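Side-chain contacts in hypothetical protein Atu2144 (Agrobacterium tumefaciens, PDB 2ODF), which is of unknown function but belongs to the N-formylglutamate amidohydrolase family, and so probably hydrolyses an amide bond like its relatives among the zinc-dependent exopeptidases: residues G170-N175 with D204-T209; N197-P202 with M223-N228. All coordinates share one frame; numbering follows the deposited sequence.

Interaction 1: G170-N175 with D204-T209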
loop_
_atom_site.group_PDB
_atom_site.type_symbol
_atom_site.label_atom_id
_atom_site.label_comp_id
_atom_site.label_asym_id
_atom_site.label_seq_id
_atom_site.Cartn_x
_atom_site.Cartn_y
_atom_site.Cartn_z
ATOM N N GLY A 170 27.337 5.959 -10.314
ATOM C CA GLY A 170 26.811 4.652 -10.646
ATOM C C GLY A 170 25.693 4.724 -11.673
ATOM O O GLY A 170 24.803 5.588 -11.586
ATOM N N ILE A 171 25.762 3.821 -12.647
ATOM C CA ILE A 171 24.760 3.663 -13.694
ATOM C C ILE A 171 24.028 2.354 -13.347
ATOM O O ILE A 171 24.534 1.253 -13.554
ATOM C CB ILE A 171 25.391 3.633 -15.122
ATOM C CG1 ILE A 171 26.210 4.901 -15.373
ATOM C CG2 ILE A 171 24.295 3.402 -16.211
ATOM C CD1 ILE A 171 25.398 6.208 -15.379
ATOM N N LEU A 172 22.835 2.488 -12.791
ATOM C CA LEU A 172 22.106 1.337 -12.261
ATOM C C LEU A 172 20.969 0.911 -13.188
ATOM O O LEU A 172 20.323 1.736 -13.852
ATOM C CB LEU A 172 21.583 1.634 -10.865
ATOM C CG LEU A 172 22.576 1.420 -9.717
ATOM C CD1 LEU A 172 23.846 2.220 -9.908
ATOM C CD2 LEU A 172 21.905 1.806 -8.439
ATOM N N HIS A 173 20.727 -0.388 -13.246
ATOM C CA HIS A 173 19.685 -0.902 -14.115
ATOM C C HIS A 173 19.251 -2.258 -13.617
ATOM O O HIS A 173 19.962 -2.888 -12.849
ATOM C CB HIS A 173 20.182 -0.971 -15.559
ATOM C CG HIS A 173 21.307 -1.934 -15.763
ATOM N ND1 HIS A 173 21.100 -3.278 -15.983
ATOM C CD2 HIS A 173 22.649 -1.749 -15.787
ATOM C CE1 HIS A 173 22.265 -3.887 -16.116
ATOM N NE2 HIS A 173 23.221 -2.976 -16.014
ATOM N N ASP A 174 18.062 -2.672 -14.046
ATOM C CA ASP A 174 17.510 -3.991 -13.761
ATOM C C ASP A 174 17.628 -4.834 -15.051
ATOM O O ASP A 174 18.647 -4.748 -15.767
ATOM C CB ASP A 174 16.069 -3.825 -13.245
ATOM C CG ASP A 174 15.580 -5.053 -12.463
ATOM O OD1 ASP A 174 15.220 -6.074 -13.095
ATOM O OD2 ASP A 174 15.578 -4.992 -11.218
ATOM N N ASN A 175 16.595 -5.597 -15.393
ATOM C CA ASN A 175 16.677 -6.549 -16.511
ATOM C C ASN A 175 16.695 -5.914 -17.904
ATOM O O ASN A 175 16.822 -6.626 -18.923
ATOM C CB ASN A 175 15.587 -7.644 -16.384
ATOM C CG ASN A 175 14.131 -7.127 -16.557
ATOM O OD1 ASN A 175 13.855 -6.126 -17.260
ATOM N ND2 ASN A 175 13.179 -7.860 -15.939
ATOM N N ASP A 204 20.491 -5.442 -4.458
ATOM C CA ASP A 204 20.295 -4.743 -3.177
ATOM C C ASP A 204 18.875 -4.221 -2.942
ATOM O O ASP A 204 18.599 -3.581 -1.930
ATOM C CB ASP A 204 21.293 -3.587 -3.090
ATOM C CG ASP A 204 22.719 -4.042 -3.312
ATOM O OD1 ASP A 204 23.211 -4.830 -2.480
ATOM O OD2 ASP A 204 23.353 -3.642 -4.313
ATOM N N GLY A 205 17.964 -4.501 -3.862
ATOM C CA GLY A 205 16.593 -4.016 -3.742
ATOM C C GLY A 205 16.448 -2.533 -4.072
ATOM O O GLY A 205 15.469 -1.897 -3.696
ATOM N N VAL A 206 17.385 -1.963 -4.821
ATOM C CA VAL A 206 17.296 -0.535 -5.103
ATOM C C VAL A 206 16.674 -0.202 -6.469
ATOM O O VAL A 206 16.618 0.963 -6.816
ATOM C CB VAL A 206 18.694 0.138 -5.005
ATOM C CG1 VAL A 206 19.214 0.031 -3.590
ATOM C CG2 VAL A 206 19.687 -0.478 -6.020
ATOM N N THR A 207 16.211 -1.197 -7.226
ATOM C CA THR A 207 15.579 -0.915 -8.525
ATOM C C THR A 207 14.045 -1.047 -8.498
ATOM O O THR A 207 13.421 -1.223 -9.533
ATOM C CB THR A 207 16.156 -1.781 -9.658
ATOM O OG1 THR A 207 15.867 -3.160 -9.392
ATOM C CG2 THR A 207 17.659 -1.553 -9.763
ATOM N N HIS A 208 13.429 -0.891 -7.320
ATOM C CA HIS A 208 11.957 -1.004 -7.194
ATOM C C HIS A 208 11.203 -0.101 -8.142
ATOM O O HIS A 208 10.324 -0.542 -8.894
ATOM C CB HIS A 208 11.550 -0.690 -5.737
ATOM C CG HIS A 208 10.096 -0.892 -5.458
ATOM N ND1 HIS A 208 9.419 -2.035 -5.820
ATOM C CD2 HIS A 208 9.188 -0.086 -4.866
ATOM C CE1 HIS A 208 8.155 -1.927 -5.436
ATOM N NE2 HIS A 208 8.000 -0.759 -4.838
ATOM N N THR A 209 11.506 1.192 -8.110
ATOM C CA THR A 209 10.844 2.166 -8.976
ATOM C C THR A 209 10.936 1.802 -10.486
ATOM O O THR A 209 9.972 1.955 -11.241
ATOM C CB THR A 209 11.398 3.585 -8.671
ATOM O OG1 THR A 209 11.063 3.931 -7.300
ATOM C CG2 THR A 209 10.848 4.597 -9.648
#

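Interaction 2: N197-P202 with M223-N228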
loop_
_atom_site.group_PDB
_atom_site.type_symbol
_atom_site.label_atom_id
_atom_site.label_comp_id
_atom_site.label_asym_id
_atom_site.label_seq_id
_atom_site.Cartn_x
_atom_site.Cartn_y
_atom_site.Cartn_z
ATOM N N ASN A 197 26.008 -0.623 -11.839
ATOM C CA ASN A 197 25.429 -1.185 -10.623
ATOM C C ASN A 197 26.401 -1.167 -9.456
ATOM O O ASN A 197 26.652 -2.187 -8.819
ATOM C CB ASN A 197 24.900 -2.598 -10.882
ATOM C CG ASN A 197 23.649 -2.586 -11.722
ATOM O OD1 ASN A 197 23.473 -3.381 -12.636
ATOM N ND2 ASN A 197 22.804 -1.658 -11.450
ATOM N N ASP A 198 26.886 0.031 -9.164
ATOM C CA ASP A 198 27.856 0.267 -8.127
ATOM C C ASP A 198 27.602 1.705 -7.719
ATOM O O ASP A 198 27.677 2.577 -8.568
ATOM C CB ASP A 198 29.246 0.127 -8.759
ATOM C CG ASP A 198 30.376 0.015 -7.753
ATOM O OD1 ASP A 198 30.215 0.337 -6.563
ATOM O OD2 ASP A 198 31.472 -0.357 -8.204
ATOM N N PRO A 199 27.343 1.975 -6.419
ATOM C CA PRO A 199 27.528 1.144 -5.226
ATOM C C PRO A 199 26.422 0.153 -4.903
ATOM O O PRO A 199 26.562 -0.637 -3.963
ATOM C CB PRO A 199 27.637 2.185 -4.110
ATOM C CG PRO A 199 26.729 3.265 -4.566
ATOM C CD PRO A 199 26.833 3.311 -6.056
ATOM N N TYR A 200 25.322 0.223 -5.641
ATOM C CA TYR A 200 24.236 -0.700 -5.445
ATOM C C TYR A 200 23.729 -1.155 -6.797
ATOM O O TYR A 200 23.942 -0.488 -7.798
ATOM C CB TYR A 200 23.088 -0.030 -4.672
ATOM C CG TYR A 200 23.469 0.539 -3.329
ATOM C CD1 TYR A 200 23.810 -0.295 -2.260
ATOM C CD2 TYR A 200 23.445 1.911 -3.106
ATOM C CE1 TYR A 200 24.156 0.241 -1.016
ATOM C CE2 TYR A 200 23.781 2.450 -1.870
ATOM C CZ TYR A 200 24.137 1.610 -0.832
ATOM O OH TYR A 200 24.450 2.150 0.396
ATOM N N GLY A 201 23.057 -2.301 -6.802
ATOM C CA GLY A 201 22.398 -2.830 -7.990
ATOM C C GLY A 201 21.083 -3.503 -7.618
ATOM O O GLY A 201 20.660 -3.468 -6.444
ATOM N N PRO A 202 20.415 -4.116 -8.612
ATOM C CA PRO A 202 19.121 -4.768 -8.352
ATOM C C PRO A 202 19.207 -5.849 -7.267
ATOM O O PRO A 202 18.216 -6.143 -6.595
ATOM C CB PRO A 202 18.720 -5.340 -9.725
ATOM C CG PRO A 202 19.927 -5.306 -10.553
ATOM C CD PRO A 202 20.807 -4.218 -10.030
ATOM N N MET A 223 18.856 4.298 -13.450
ATOM C CA MET A 223 18.933 4.906 -12.141
ATOM C C MET A 223 20.344 5.429 -12.005
ATOM O O MET A 223 21.296 4.708 -12.251
ATOM C CB MET A 223 18.606 3.834 -11.097
ATOM C CG MET A 223 18.884 4.155 -9.638
ATOM S SD MET A 223 18.264 2.900 -8.465
ATOM C CE MET A 223 19.035 3.550 -7.056
ATOM N N ILE A 224 20.459 6.708 -11.665
ATOM C CA ILE A 224 21.728 7.380 -11.567
ATOM C C ILE A 224 22.047 7.648 -10.087
ATOM O O ILE A 224 21.273 8.283 -9.376
ATOM C CB ILE A 224 21.729 8.740 -12.379
ATOM C CG1 ILE A 224 21.512 8.488 -13.853
ATOM C CG2 ILE A 224 23.038 9.476 -12.217
ATOM C CD1 ILE A 224 21.240 9.693 -14.616
ATOM N N GLU A 225 23.206 7.175 -9.664
ATOM C CA GLU A 225 23.750 7.399 -8.338
ATOM C C GLU A 225 24.942 8.361 -8.443
ATOM O O GLU A 225 25.834 8.145 -9.255
ATOM C CB GLU A 225 24.235 6.069 -7.773
ATOM C CG GLU A 225 23.169 5.226 -7.147
ATOM C CD GLU A 225 22.784 5.658 -5.771
ATOM O OE1 GLU A 225 23.050 6.800 -5.372
ATOM O OE2 GLU A 225 22.164 4.844 -5.078
ATOM N N ILE A 226 24.944 9.404 -7.619
ATOM C CA ILE A 226 26.013 10.394 -7.577
ATOM C C ILE A 226 26.576 10.443 -6.171
ATOM O O ILE A 226 25.829 10.646 -5.204
ATOM C CB ILE A 226 25.464 11.766 -7.939
ATOM C CG1 ILE A 226 24.709 11.716 -9.270
ATOM C CG2 ILE A 226 26.570 12.830 -7.948
ATOM C CD1 ILE A 226 23.780 12.890 -9.443
ATOM N N ARG A 227 27.890 10.301 -6.013
ATOM C CA ARG A 227 28.475 10.382 -4.675
ATOM C C ARG A 227 28.253 11.798 -4.123
ATOM O O ARG A 227 28.528 12.788 -4.809
ATOM C CB ARG A 227 29.951 9.980 -4.699
ATOM C CG ARG A 227 30.483 9.511 -3.359
ATOM C CD ARG A 227 31.962 9.156 -3.445
ATOM N NE ARG A 227 32.765 10.346 -3.754
ATOM C CZ ARG A 227 33.956 10.348 -4.358
ATOM N NH1 ARG A 227 34.544 9.229 -4.739
ATOM N NH2 ARG A 227 34.558 11.506 -4.579
ATOM N N ASN A 228 27.743 11.917 -2.890
ATOM C CA ASN A 228 27.082 13.184 -2.528
ATOM C C ASN A 228 28.039 14.366 -2.343
ATOM O O ASN A 228 27.626 15.502 -2.476
ATOM C CB ASN A 228 26.072 13.043 -1.359
ATOM C CG ASN A 228 26.720 12.840 -0.013
ATOM O OD1 ASN A 228 27.743 13.459 0.285
ATOM N ND2 ASN A 228 26.095 11.983 0.852
#

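Interaction 1: G170-N175 with D204-T209
Asp174 and Thr207 bring the two backbones closest, with their CA atoms 6.4 Å apart, where the loop leaving strand 169-172 passes the residue just before helix 208-213. Their side chains meet at about a right angle. Thr207 OG1 gives its proton to Asp174 OD2 over 2.6 Å and is received on the anti lone pair, away from the other carboxylate oxygen. Two torsions set this up. Asp174 carries its CG opposite its backbone N (chi1 -160°), and Thr207 holds OG1 between its own N and carbonyl carbon (chi1 64°).

The Thr207 methyl lies on another branch. Its CG2 lies loosely against His173 O, at 4.1 Å. At the end of the strand, Leu172 CD2 meets Val206 CG2 at 4.0 Å, a small apolar contact next to the polar one. Met223 of the neighbouring strand touches both of these side chains.

The turn at Asp174 is also held from within its own segment. Asn175 N bonds to Asp174 OD1 at 2.7 Å, somewhat out of the carboxylate plane. His173 ND1 reaches Asp174 O at 2.9 Å in a nearly straight bond, with that oxygen close to the plane of the imidazole ring. The loop is thus gripped at both a side chain and a carbonyl.

Asp174 OD2 has a second partner in Arg211 of helix 208-213, which forms a salt bridge with it. Thr207 sits at the N-cap position of the same helix, yet its hydroxyl makes no capping bond. The hydroxyl is turned to Asp174 instead. One oxygen, Asp174 OD2, therefore takes a hydroxyl and a guanidinium, and ties the loop after strand 169-172 to the N-cap residue and body of helix 208-213.

Interaction 2: N197-P202 with M223-N228
Glu225 reaches from its strand toward Tyr200 and Pro199 of the facing loop. The closest CA pair is Pro199 and Glu225, 7.9 Å apart, and the contact is made by side chains alone.

Glu225 is not extended. Its CG lies opposite the carbonyl carbon (chi1 -83°), and the chain then bends at the next bond (chi2 -79°). This bend brings the carboxylate round to the tyrosine, while CB, at the base of the side chain, meets the proline. The result is two separate touches. Tyr200 likewise holds its CG opposite its carbonyl carbon, beside its backbone N. Glu225 OE2 comes to Tyr200 CD2 at 3.8 Å. It approaches the ring edge, close to the ring plane, so the oxygen faces the ring C-H rather than the pi cloud. The carboxylate and ring planes are turned 44° from each other. Glu225 CB meets Pro199 CD at 4.2 Å.

The peptide bond between Asp198 and Pro199 is cis. No hydrogen bond joins the two segments, and the fit is one of loose van der Waals contact. Tyr200 OH makes a weak hydrogen bond with Arg165, which Pro199 also touches.

Around the contact, strand 220-227 runs between strand 149-156, parallel to it, and strand 169-172, antiparallel to it. Glu225 touches His154 and Phe156 on the first and Leu172 on the second. Ile224 and Ile226 pack on helix 234-256. The loop 197-202 follows edge strand 194-196, and Asn197 rests on Leu172 of the strand in between.

How the interactions relate
The centres of interactions 1 and 2 lie 8 Å apart, and the two share one part of the mixed sheet. Strands 169-172 and 220-227 pair directly between them: Leu172 N probably bonds to Met223 O at 2.8 Å, and Gly170 N to Glu225 O at 2.9 Å. The loops are also linked. Pro202 touches both Asp174 and Thr207, and Asn197 ND2 makes a weak hydrogen bond to His173 O. Met223 SD packs 3.0 Å from Val206 O. The segments of the two contacts alternate along the chain. No link to an active site is established for either contact.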